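Phosphoserine phosphatase (Thermococcus onnurineus, PDB 4AP9) probably hydrolyses O-phospho-L-serine to L-serine and phosphate, the last step of serine biosynthesis, as a magnesium-dependent enzyme of the haloacid dehalogenase superfamily. Local coordinates at residues Ile16-Leu20 and Leu100-Ser104; Thr74-Val80 and Glu107-Phe112; Val88-Arg92 and Glu114-Glu118; Arg92-Phe96 and Ile196-Lys200; Gly172-Gly176 and Val186-Leu192. One frame throughout, in Å; residues are numbered along the deposited sequence.

Interaction 1 (Ile16-Leu20 and Leu100-Ser104)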
# COMPACT_ATOMS: atom_id res chain seq x y z
N ILE A 16 -20.08 16.17 17.71
CA ILE A 16 -20.83 16.77 18.81
C ILE A 16 -22.09 17.52 18.38
O ILE A 16 -23.17 17.30 18.92
CB ILE A 16 -19.92 17.72 19.63
CG1 ILE A 16 -18.82 16.91 20.30
CG2 ILE A 16 -20.73 18.47 20.69
CD1 ILE A 16 -17.74 17.76 20.95
N GLU A 17 -21.96 18.38 17.39
CA GLU A 17 -23.09 19.24 17.03
C GLU A 17 -24.22 18.46 16.38
O GLU A 17 -24.02 17.74 15.41
CB GLU A 17 -22.64 20.36 16.09
CG GLU A 17 -21.57 21.25 16.70
CD GLU A 17 -20.82 22.04 15.65
OE1 GLU A 17 -20.20 21.42 14.76
OE2 GLU A 17 -20.86 23.29 15.70
N GLY A 18 -25.42 18.61 16.93
CA GLY A 18 -26.58 17.92 16.38
C GLY A 18 -26.73 16.49 16.87
O GLY A 18 -27.66 15.79 16.49
N THR A 19 -25.80 16.05 17.72
CA THR A 19 -25.96 14.77 18.39
C THR A 19 -26.05 14.99 19.89
O THR A 19 -27.05 14.62 20.51
CB THR A 19 -24.80 13.81 18.09
OG1 THR A 19 -23.58 14.37 18.60
CG2 THR A 19 -24.68 13.57 16.57
N LEU A 20 -25.02 15.61 20.48
CA LEU A 20 -24.98 15.83 21.92
C LEU A 20 -25.50 17.20 22.34
O LEU A 20 -25.93 17.37 23.48
CB LEU A 20 -23.56 15.65 22.46
CG LEU A 20 -22.85 14.32 22.19
CD1 LEU A 20 -21.49 14.31 22.89
CD2 LEU A 20 -23.70 13.14 22.64
N LEU A 100 -14.79 12.29 20.85
CA LEU A 100 -15.72 13.36 20.54
C LEU A 100 -15.02 14.34 19.62
O LEU A 100 -13.90 14.75 19.90
CB LEU A 100 -16.16 14.07 21.83
CG LEU A 100 -16.80 13.23 22.94
CD1 LEU A 100 -17.41 14.15 23.99
CD2 LEU A 100 -17.86 12.28 22.42
N ILE A 101 -15.66 14.71 18.53
CA ILE A 101 -15.04 15.64 17.60
C ILE A 101 -15.98 16.76 17.23
O ILE A 101 -17.21 16.63 17.36
CB ILE A 101 -14.55 14.93 16.31
CG1 ILE A 101 -15.71 14.35 15.49
CG2 ILE A 101 -13.60 13.79 16.65
CD1 ILE A 101 -15.25 13.72 14.19
N SER A 102 -15.41 17.88 16.80
CA SER A 102 -16.20 18.96 16.23
C SER A 102 -15.31 19.85 15.37
O SER A 102 -14.11 19.96 15.62
CB SER A 102 -16.84 19.80 17.34
OG SER A 102 -17.59 20.89 16.79
N GLY A 103 -15.91 20.49 14.37
CA GLY A 103 -15.23 21.51 13.59
C GLY A 103 -15.35 22.89 14.21
O GLY A 103 -14.78 23.87 13.70
N SER A 104 -16.10 22.98 15.31
CA SER A 104 -16.21 24.22 16.06
C SER A 104 -15.09 24.30 17.10
O SER A 104 -14.21 23.42 17.15
CB SER A 104 -17.51 24.27 16.88
OG SER A 104 -17.76 25.59 17.36
O HOH W 1 -18.40 20.89 13.03
O HOH W 2 -19.62 18.99 15.88
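Ile16 and Ile101 meet first through their backbones: Ile16 N donates to Ile101 O at 2.9 Å in a nearly straight bond (170° at the hydrogen), carrying the parallel pairing of strands 11-15 and 97-102 past the end of the former. The Ile16 side chain then follows the same carbonyl outward. Its CB stands 3.7 Å from Ile101 O, and CG1, placed beside the backbone N (chi1 -65°), slides over that oxygen at 3.4 Å. At the tip, CD1 reaches Leu100 CB at 4.1 Å, the two side chains crossing at about a right angle, while the other branch, CG2, turns to Phe112. A branched aliphatic residue thus fills two directions at once. Leu20 extends the apolar layer to the end of Leu100.

Glu17 runs the other way, an extended chain whose OE2 passes 3.7 Å from Ser104 CB. Its OE1 accepts from two waters: one takes the Gly103 N-H, the other takes both Glu17 N and the Ser102 hydroxyl. Ser102 OG in turn accepts from Ser104 N at 3.0 Å, an ST turn that fixes the hydroxyl, and a short serine suits this bend. The sequence Asp15-Ile16-Glu17-Gly18-Thr19 corresponds to the superfamily's first motif (DxDGT), with Glu17 in place of the second aspartate, and Ser102 to the serine of the second motif, consistent with a phosphoryl-binding site; Gly103 lies about 5 Å from a bound pyridinium propanesulfonate. Strand 118-127 flanks the contact through Phe119 and Ala121, while Ile101 turns to helix 141-145 on the other face of the sheet from Ser102.

Interaction 2 (Thr74-Val80 and Glu107-Phe112)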
# COMPACT_ATOMS: atom_id res chain seq x y z
N THR A 74 -20.56 32.14 25.17
CA THR A 74 -21.38 31.13 24.50
C THR A 74 -21.30 29.75 25.15
O THR A 74 -22.24 28.95 25.02
CB THR A 74 -21.03 31.00 23.01
OG1 THR A 74 -19.70 30.47 22.88
CG2 THR A 74 -21.10 32.35 22.32
N ARG A 75 -20.21 29.46 25.85
CA ARG A 75 -20.10 28.15 26.48
C ARG A 75 -21.21 27.96 27.53
O ARG A 75 -21.53 26.83 27.91
CB ARG A 75 -18.70 27.90 27.06
CG ARG A 75 -18.27 28.87 28.13
CD ARG A 75 -16.75 28.92 28.30
NE ARG A 75 -16.20 27.80 29.07
CZ ARG A 75 -16.43 27.61 30.37
NH1 ARG A 75 -17.22 28.44 31.05
NH2 ARG A 75 -15.88 26.57 31.00
N GLU A 76 -21.81 29.05 27.97
CA GLU A 76 -22.97 28.98 28.84
C GLU A 76 -24.17 28.29 28.17
O GLU A 76 -25.07 27.79 28.85
CB GLU A 76 -23.34 30.37 29.34
CG GLU A 76 -22.26 30.97 30.23
CD GLU A 76 -22.53 32.41 30.61
OE1 GLU A 76 -23.62 32.93 30.27
OE2 GLU A 76 -21.64 33.02 31.25
N LYS A 77 -24.18 28.26 26.84
CA LYS A 77 -25.25 27.61 26.10
C LYS A 77 -24.91 26.16 25.76
O LYS A 77 -25.68 25.47 25.09
CB LYS A 77 -25.57 28.39 24.82
CG LYS A 77 -26.39 29.64 25.06
CD LYS A 77 -27.01 30.15 23.75
CE LYS A 77 -27.89 31.37 23.99
NZ LYS A 77 -28.74 31.67 22.79
N VAL A 78 -23.75 25.71 26.21
CA VAL A 78 -23.29 24.36 25.95
C VAL A 78 -23.30 23.58 27.25
O VAL A 78 -22.58 23.93 28.18
CB VAL A 78 -21.85 24.38 25.40
CG1 VAL A 78 -21.34 22.97 25.18
CG2 VAL A 78 -21.79 25.22 24.12
N ASN A 79 -24.10 22.53 27.33
CA ASN A 79 -24.19 21.75 28.56
C ASN A 79 -24.24 20.26 28.26
O ASN A 79 -24.84 19.85 27.28
CB ASN A 79 -25.42 22.19 29.37
CG ASN A 79 -25.50 23.71 29.53
OD1 ASN A 79 -24.78 24.31 30.34
ND2 ASN A 79 -26.39 24.35 28.76
N VAL A 80 -23.58 19.46 29.10
CA VAL A 80 -23.66 18.01 28.99
C VAL A 80 -24.96 17.52 29.61
O VAL A 80 -25.08 17.48 30.83
CB VAL A 80 -22.49 17.34 29.71
CG1 VAL A 80 -22.58 15.82 29.58
CG2 VAL A 80 -21.18 17.86 29.16
N GLU A 107 -12.77 25.85 22.81
CA GLU A 107 -12.94 26.80 23.89
C GLU A 107 -14.42 26.92 24.26
O GLU A 107 -14.79 27.03 25.44
CB GLU A 107 -12.34 28.17 23.50
CG GLU A 107 -10.81 28.14 23.23
CD GLU A 107 -10.43 27.85 21.76
OE1 GLU A 107 -11.26 27.33 21.00
OE2 GLU A 107 -9.28 28.16 21.37
N VAL A 108 -15.27 26.85 23.24
CA VAL A 108 -16.71 26.89 23.43
C VAL A 108 -17.29 25.52 23.83
O VAL A 108 -18.25 25.43 24.59
CB VAL A 108 -17.39 27.40 22.16
CG1 VAL A 108 -18.88 27.27 22.25
CG2 VAL A 108 -17.00 28.85 21.94
N LEU A 109 -16.68 24.45 23.33
CA LEU A 109 -17.19 23.10 23.60
C LEU A 109 -16.51 22.49 24.82
O LEU A 109 -16.56 21.28 25.05
CB LEU A 109 -17.03 22.20 22.37
CG LEU A 109 -17.92 22.59 21.19
CD1 LEU A 109 -17.62 21.70 19.98
CD2 LEU A 109 -19.40 22.52 21.57
N GLU A 110 -15.88 23.34 25.60
CA GLU A 110 -15.18 22.93 26.80
C GLU A 110 -15.96 21.97 27.72
O GLU A 110 -15.37 21.05 28.31
CB GLU A 110 -14.70 24.18 27.55
CG GLU A 110 -13.81 23.89 28.72
CD GLU A 110 -14.59 23.63 29.98
OE1 GLU A 110 -15.82 23.88 29.97
OE2 GLU A 110 -13.99 23.18 30.98
N PRO A 111 -17.28 22.16 27.85
CA PRO A 111 -18.00 21.21 28.72
C PRO A 111 -17.85 19.73 28.32
O PRO A 111 -17.99 18.85 29.17
CB PRO A 111 -19.47 21.68 28.61
CG PRO A 111 -19.38 23.13 28.28
CD PRO A 111 -18.14 23.27 27.41
N PHE A 112 -17.55 19.47 27.05
CA PHE A 112 -17.41 18.10 26.56
C PHE A 112 -15.97 17.59 26.60
O PHE A 112 -15.70 16.45 26.24
CB PHE A 112 -17.91 18.02 25.11
CG PHE A 112 -19.37 18.25 24.96
CD1 PHE A 112 -20.28 17.26 25.29
CD2 PHE A 112 -19.86 19.46 24.47
CE1 PHE A 112 -21.63 17.47 25.15
CE2 PHE A 112 -21.21 19.66 24.33
CZ PHE A 112 -22.10 18.66 24.66
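Arg75 reaches over the 107-112 loop to Glu110, its NH2 lying 2.9 Å from Glu110 OE1. This is a salt bridge, but a weak hydrogen bond: the angle at the hydrogen is 125°, and the guanidinium and carboxylate planes are turned 42° apart. A bend at chi3 (-79°) brings the group round to the acid, with Glu107 O near its edge. Two neighbouring polar ends find their partners outside these segments. Thr74 OG1 rests against the two methyls of Val108 yet bonds to Phe71 O, and Glu107 OE2 takes the amide of Ala124. Two amides are satisfied by the 3-10 turn: Lys77 N bonds to Thr74 O at 2.7 Å and Val78 N to Arg75 O at 3.0 Å.

As in related phosphatases with a helical cap inserted after the first strand, residues 74-80 probably form the return from the helices between residues 25 and 73 to the core domain. Val78 is the wedge of this passage. A compact branched side chain can touch Val108 with one methyl, CG2, and with the other, CG1, come 3.7 Å from Pro111 CG and 3.4 Å from Phe112 CE2. Farther on, Val80 CG2 lies 3.3 Å from Pro111 O and also meets the Phe112 ring obliquely.

Interaction 3 (Val88-Arg92 and Glu114-Glu118)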
# COMPACT_ATOMS: atom_id res chain seq x y z
N VAL A 88 -22.49 8.37 26.19
CA VAL A 88 -21.06 8.13 26.31
C VAL A 88 -20.75 7.03 27.31
O VAL A 88 -19.90 6.18 27.06
CB VAL A 88 -20.30 9.42 26.67
CG1 VAL A 88 -18.86 9.11 27.05
CG2 VAL A 88 -20.37 10.41 25.50
N GLU A 89 -21.43 7.03 28.45
CA GLU A 89 -21.19 5.98 29.44
C GLU A 89 -21.60 4.58 28.94
O GLU A 89 -20.94 3.58 29.24
CB GLU A 89 -21.87 6.32 30.77
CG GLU A 89 -21.26 7.53 31.45
CD GLU A 89 -21.95 7.91 32.75
OE1 GLU A 89 -23.02 7.35 33.06
OE2 GLU A 89 -21.41 8.79 33.45
N THR A 90 -22.69 4.53 28.19
CA THR A 90 -23.19 3.27 27.64
C THR A 90 -22.26 2.74 26.55
O THR A 90 -21.95 1.54 26.52
CB THR A 90 -24.60 3.42 27.10
OG1 THR A 90 -25.46 3.93 28.13
CG2 THR A 90 -25.14 2.06 26.63
N LEU A 91 -21.83 3.62 25.66
CA LEU A 91 -20.80 3.26 24.69
C LEU A 91 -19.60 2.58 25.35
O LEU A 91 -19.12 1.55 24.86
CB LEU A 91 -20.34 4.50 23.92
CG LEU A 91 -21.33 4.94 22.85
CD1 LEU A 91 -21.07 6.39 22.43
CD2 LEU A 91 -21.26 4.01 21.65
N ARG A 92 -19.09 3.14 26.44
CA ARG A 92 -18.00 2.48 27.16
C ARG A 92 -18.38 1.10 27.69
O ARG A 92 -17.60 0.16 27.57
CB ARG A 92 -17.50 3.33 28.32
CG ARG A 92 -16.70 4.52 27.90
CD ARG A 92 -15.85 4.98 29.07
NE ARG A 92 -15.27 6.29 28.81
CZ ARG A 92 -15.83 7.43 29.19
NH1 ARG A 92 -16.97 7.42 29.86
NH2 ARG A 92 -15.23 8.58 28.92
N GLU A 114 -13.80 16.54 28.70
CA GLU A 114 -13.38 15.36 29.46
C GLU A 114 -14.42 14.26 29.46
O GLU A 114 -14.28 13.25 30.18
CB GLU A 114 -13.06 15.75 30.90
CG GLU A 114 -12.05 16.88 31.03
CD GLU A 114 -10.66 16.47 30.60
OE1 GLU A 114 -10.43 15.26 30.38
OE2 GLU A 114 -9.80 17.36 30.48
N LEU A 115 -15.47 14.43 28.66
CA LEU A 115 -16.57 13.48 28.68
C LEU A 115 -16.16 12.17 28.01
O LEU A 115 -16.44 11.09 28.52
CB LEU A 115 -17.80 14.06 28.00
CG LEU A 115 -19.01 13.13 27.97
CD1 LEU A 115 -19.46 12.77 29.38
CD2 LEU A 115 -20.15 13.76 27.20
N GLY A 116 -15.51 12.28 26.85
CA GLY A 116 -15.05 11.11 26.13
C GLY A 116 -13.66 10.67 26.54
O GLY A 116 -13.08 11.20 27.49
N ASP A 117 -13.14 9.67 25.84
CA ASP A 117 -11.78 9.20 26.05
C ASP A 117 -10.78 10.08 25.31
O ASP A 117 -9.65 10.28 25.77
CB ASP A 117 -11.68 7.74 25.62
CG ASP A 117 -12.56 6.83 26.48
OD1 ASP A 117 -12.43 6.91 27.72
OD2 ASP A 117 -13.39 6.08 25.94
N GLU A 118 -11.18 10.60 24.15
CA GLU A 118 -10.41 11.59 23.42
C GLU A 118 -11.33 12.72 22.94
O GLU A 118 -12.53 12.52 22.72
CB GLU A 118 -9.67 10.99 22.22
CG GLU A 118 -8.63 9.94 22.60
CD GLU A 118 -7.69 9.60 21.45
OE1 GLU A 118 -7.18 10.53 20.80
OE2 GLU A 118 -7.44 8.41 21.21
O HOH W 3 -17.53 10.06 30.95
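Arg92 and Asp117 approach from opposite directions, the guanidinium presenting its edge to the carboxylate. Arg92 NE donates to Asp117 OD1 at 3.1 Å, meeting that oxygen on its syn side but tilted out of the carboxylate plane. The two flat groups are turned 69° apart; the NE to OD1 bond is the straight one (161°), while NE to OD2 and NH2 to OD1 are weak. The stronger partner of OD2 is the amide of Val98. The same edge continues to NH2, which donates to Leu115 O at 2.8 Å from a position tilted 26° out of the carbonyl plane. A water accepts from NH1 and donates to Leu115 O, so that carbonyl is held twice. The extended arginine chain suits an acid and a backbone oxygen placed along one edge of its guanidinium group. Asp117 O accepts from Arg123 of a second subunit.

One helical turn earlier, Val88 crosses Leu115 obliquely: its CG2 comes within 3.8 Å of Leu115 CD2, and its CG1 lies 3.5 Å from Leu115 O. The aliphatic pair packs beside the polar cluster. Together these contacts fasten helix 82-93 to the loop leading into strand 118-127, with Val98 and Leu100 of strand 97-102 beneath.

Interaction 4 (Arg92-Phe96 and Ile196-Lys200)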
# COMPACT_ATOMS: atom_id res chain seq x y z
N ARG A 92 -19.09 3.14 26.44
CA ARG A 92 -18.00 2.48 27.16
C ARG A 92 -18.38 1.10 27.69
O ARG A 92 -17.60 0.16 27.57
CB ARG A 92 -17.50 3.33 28.32
CG ARG A 92 -16.70 4.52 27.90
CD ARG A 92 -15.85 4.98 29.07
NE ARG A 92 -15.27 6.29 28.81
CZ ARG A 92 -15.83 7.43 29.19
NH1 ARG A 92 -16.97 7.42 29.86
NH2 ARG A 92 -15.23 8.58 28.92
N GLU A 93 -19.57 0.99 28.28
CA GLU A 93 -20.05 -0.31 28.75
C GLU A 93 -20.06 -1.32 27.61
O GLU A 93 -19.75 -2.50 27.80
CB GLU A 93 -21.46 -0.20 29.32
CG GLU A 93 -21.60 0.65 30.57
CD GLU A 93 -23.03 0.71 31.07
OE1 GLU A 93 -23.74 -0.32 30.95
OE2 GLU A 93 -23.44 1.77 31.57
N LYS A 94 -20.43 -0.85 26.43
CA LYS A 94 -20.56 -1.71 25.26
C LYS A 94 -19.20 -1.98 24.60
O LYS A 94 -19.13 -2.63 23.56
CB LYS A 94 -21.54 -1.12 24.26
CG LYS A 94 -22.95 -0.89 24.80
CD LYS A 94 -23.50 -2.15 25.45
CE LYS A 94 -24.96 -1.98 25.85
NZ LYS A 94 -25.55 -3.24 26.36
N GLY A 95 -18.14 -1.47 25.21
CA GLY A 95 -16.79 -1.83 24.80
C GLY A 95 -16.13 -0.92 23.78
O GLY A 95 -15.20 -1.32 23.10
N PHE A 96 -16.63 0.31 23.67
CA PHE A 96 -16.06 1.28 22.75
C PHE A 96 -15.11 2.22 23.47
O PHE A 96 -15.31 2.53 24.65
CB PHE A 96 -17.17 2.13 22.10
CG PHE A 96 -18.02 1.36 21.13
CD1 PHE A 96 -19.10 0.64 21.57
CD2 PHE A 96 -17.73 1.38 19.78
CE1 PHE A 96 -19.89 -0.07 20.69
CE2 PHE A 96 -18.52 0.68 18.88
CZ PHE A 96 -19.60 -0.05 19.34
N ILE A 196 -27.84 2.18 21.22
CA ILE A 196 -26.59 1.74 21.82
C ILE A 196 -26.86 0.82 23.01
O ILE A 196 -26.11 -0.13 23.25
CB ILE A 196 -25.71 2.92 22.24
CG1 ILE A 196 -25.34 3.75 21.01
CG2 ILE A 196 -24.47 2.43 22.96
CD1 ILE A 196 -24.68 2.94 19.91
N LYS A 197 -27.94 1.08 23.74
CA LYS A 197 -28.27 0.25 24.90
C LYS A 197 -28.62 -1.17 24.46
O LYS A 197 -28.44 -2.13 25.21
CB LYS A 197 -29.41 0.87 25.72
CG LYS A 197 -28.94 1.82 26.80
CD LYS A 197 -30.08 2.22 27.75
CE LYS A 197 -30.97 3.30 27.16
NZ LYS A 197 -31.73 4.03 28.24
N ASN A 198 -29.10 -1.31 23.22
CA ASN A 198 -29.41 -2.62 22.65
C ASN A 198 -28.20 -3.43 22.19
O ASN A 198 -28.36 -4.58 21.78
CB ASN A 198 -30.35 -2.46 21.46
CG ASN A 198 -31.80 -2.65 21.84
OD1 ASN A 198 -32.12 -3.20 22.90
ND2 ASN A 198 -32.69 -2.22 20.95
N LEU A 199 -27.01 -2.85 22.22
CA LEU A 199 -25.83 -3.56 21.74
C LEU A 199 -25.36 -4.72 22.64
O LEU A 199 -25.48 -4.67 23.87
CB LEU A 199 -24.66 -2.61 21.46
CG LEU A 199 -24.86 -1.55 20.37
CD1 LEU A 199 -23.62 -0.67 20.30
CD2 LEU A 199 -25.14 -2.19 19.02
N LYS A 200 -24.82 -5.74 21.98
CA LYS A 200 -24.25 -6.94 22.59
C LYS A 200 -25.32 -7.87 23.16
O LYS A 200 -26.36 -8.07 22.53
CB LYS A 200 -23.20 -6.60 23.63
CG LYS A 200 -21.81 -6.43 23.04
CD LYS A 200 -20.84 -5.95 24.10
CE LYS A 200 -21.28 -6.45 25.46
NZ LYS A 200 -20.53 -5.75 26.54
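Lys94 and Leu199 come together near the C-terminal ends of helices 82-93 and 189-197, their CA atoms 6.6 Å apart, and Gly95 turns the first chain at a positive phi of 93°. From there the Lys94 side chain bends at chi2 (-52°) and slides past Ile196 in the opposite direction. Its CG lies 4.1 Å from Leu199 CB, its CE 3.4 Å from Ile196 O. The ammonium then donates to Leu199 O, with NZ 2.9 Å away in the carbonyl plane, and more weakly to Lys197 O at 3.3 Å. A long cationic chain suits this place, where it can reach both carbonyls; the helix end would probably favour a cation.

The turn at Gly95 is a Schellman motif closing helix 82-93, with Gly95 N bonded to Arg92 O and Phe96 N probably to Leu91 O (3.0 Å); a residue without a CB avoids the carbonyl before it. Beyond it, the chain enters strand 97-102 of the Rossmann-like core. Phe96 crosses Leu199 at about a right angle, its CE1 lying 3.8 Å from Leu199 CD1, while Lys10 makes a cation-pi contact with the ring. Lys200 lays its CD against Lys94 O, and its backbone also bonds to a third subunit.

Interaction 5 (Gly172-Gly176 and Val186-Leu192)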
# COMPACT_ATOMS: atom_id res chain seq x y z
N GLY A 172 -22.21 3.74 10.36
CA GLY A 172 -22.47 5.14 10.60
C GLY A 172 -23.92 5.37 10.95
O GLY A 172 -24.80 4.74 10.36
N ILE A 173 -24.17 6.24 11.92
CA ILE A 173 -25.53 6.57 12.33
C ILE A 173 -25.72 8.07 12.28
O ILE A 173 -24.98 8.83 12.92
CB ILE A 173 -25.82 6.13 13.78
CG1 ILE A 173 -25.52 4.65 13.97
CG2 ILE A 173 -27.28 6.41 14.15
CD1 ILE A 173 -25.67 4.16 15.41
N ALA A 174 -26.73 8.49 11.53
CA ALA A 174 -27.12 9.90 11.49
C ALA A 174 -28.24 10.18 12.48
O ALA A 174 -29.06 9.30 12.75
CB ALA A 174 -27.54 10.30 10.07
N VAL A 175 -28.28 11.39 13.03
CA VAL A 175 -29.32 11.78 13.97
C VAL A 175 -30.16 12.96 13.48
O VAL A 175 -29.63 14.04 13.25
CB VAL A 175 -28.72 12.20 15.31
CG1 VAL A 175 -29.83 12.56 16.29
CG2 VAL A 175 -27.82 11.09 15.86
N GLY A 176 -31.46 12.74 13.32
CA GLY A 176 -32.34 13.82 12.91
C GLY A 176 -32.53 14.30 11.48
O GLY A 176 -33.49 15.00 11.17
N VAL A 186 -31.41 7.68 13.13
CA VAL A 186 -32.25 7.67 14.32
C VAL A 186 -32.90 9.03 14.52
O VAL A 186 -32.37 10.05 14.07
CB VAL A 186 -31.46 7.26 15.58
CG1 VAL A 186 -31.07 5.80 15.48
CG2 VAL A 186 -30.22 8.14 15.75
N LYS A 187 -34.04 9.06 15.19
CA LYS A 187 -34.86 10.27 15.27
C LYS A 187 -34.22 11.40 16.08
O LYS A 187 -34.38 12.57 15.74
CB LYS A 187 -36.24 9.97 15.86
CG LYS A 187 -37.14 9.16 14.95
CD LYS A 187 -38.54 9.03 15.57
CE LYS A 187 -39.40 8.01 14.83
NZ LYS A 187 -40.70 7.81 15.52
N ASP A 188 -33.54 11.05 17.16
CA ASP A 188 -33.00 12.03 18.08
C ASP A 188 -32.05 11.33 19.03
O ASP A 188 -31.85 10.12 18.93
CB ASP A 188 -34.13 12.73 18.86
CG ASP A 188 -35.07 11.74 19.52
OD1 ASP A 188 -34.64 10.60 19.83
OD2 ASP A 188 -36.25 12.09 19.73
N LEU A 189 -31.46 12.07 19.95
CA LEU A 189 -30.43 11.50 20.83
C LEU A 189 -31.00 10.37 21.68
O LEU A 189 -30.31 9.41 21.99
CB LEU A 189 -29.83 12.58 21.71
CG LEU A 189 -28.72 12.21 22.68
CD1 LEU A 189 -27.54 11.62 21.94
CD2 LEU A 189 -28.28 13.44 23.46
N LYS A 190 -32.27 10.49 22.05
CA LYS A 190 -32.92 9.48 22.87
C LYS A 190 -32.93 8.14 22.13
O LYS A 190 -32.56 7.10 22.69
CB LYS A 190 -34.35 9.90 23.22
CG LYS A 190 -35.16 8.84 23.94
CD LYS A 190 -34.59 8.57 25.33
CE LYS A 190 -35.21 7.32 25.96
NZ LYS A 190 -36.63 7.48 26.39
N GLU A 191 -33.34 8.17 20.87
CA GLU A 191 -33.35 6.98 20.04
C GLU A 191 -31.94 6.41 19.91
O GLU A 191 -31.75 5.19 19.91
CB GLU A 191 -33.94 7.33 18.67
CG GLU A 191 -34.38 6.14 17.84
CD GLU A 191 -35.31 6.57 16.71
OE1 GLU A 191 -36.39 7.11 17.00
OE2 GLU A 191 -34.95 6.35 15.53
N LEU A 192 -30.95 7.28 19.80
CA LEU A 192 -29.56 6.83 19.66
C LEU A 192 -29.11 6.11 20.92
O LEU A 192 -28.49 5.06 20.85
CB LEU A 192 -28.62 8.00 19.36
CG LEU A 192 -27.15 7.64 19.15
CD1 LEU A 192 -26.97 6.71 17.95
CD2 LEU A 192 -26.30 8.90 18.96
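Ile173, Val175, Val186 and Leu192 form the apolar centre between strand 171-175 and the chain that enters helix 189-197. Ile173 uses both branches: CG2 meets Val186 CG2 at 3.8 Å, and CD1 meets Leu192 CD1, also at 3.8 Å, the side chains crossing at a slant. Two residues on, Val175 repeats the pattern on the same face, its CG2 lying 3.8 Å from Val186 CG2 and close to Leu192 CD2 as well. Leu192 can serve both: its CG stands anti to the backbone N (chi1 -178°), and with chi2 at 61° this carries CD1 to Ile173 and CD2 to Val175. Beta-branched residues suit the strand, and a leucine offers two methyls, one for each strand residue. The other Val175 methyl, CG1, rests on the backbone of Asp188.

Beside this centre, Val175 and Val186 form a parallel bridge. Val186 N donates to Ala174 O at 2.9 Å, and Val186 O receives Gly176 N at 2.9 Å, both nearly straight. Gly176 then turns away at positive phi, a conformation easiest for a residue without a CB. At the outer rim, Asp188 is the N-cap of helix 189-197: its OD1 accepts from Glu191 N at 2.9 Å, satisfying an amide of the first turn, and its short chain can fold back that far. Glu191 OE2 weakly holds Lys187 N. Strand 184-186, outermost on this side of the chain's sheet, thus pairs in parallel and leads through two residues into helix 189-197, as expected at the margin of the Rossmann-like haloacid dehalogenase core.

Interactions 1, 2 and 3 cross along the chain, and all belong to its haloacid dehalogenase-like part. Interaction 5 follows once these three are complete and falls within the span of interaction 4. Interaction 1 is central, touching interactions 2, 3 and 5; its centre is about 11 Å, 14 Å and 13 Å from theirs, respectively. Interactions 3 and 4 share Arg92 and helix 82-93, while interactions 4 and 5 share helix 189-197. Interactions 1 and 5 reach the same mixed sheet. Interaction 2 joins the return from the cap helices to that core, its centre about 26 Å from that of interaction 4 near the C-terminus. The contacts thus link the central sheet, its flanking helices and the cap return.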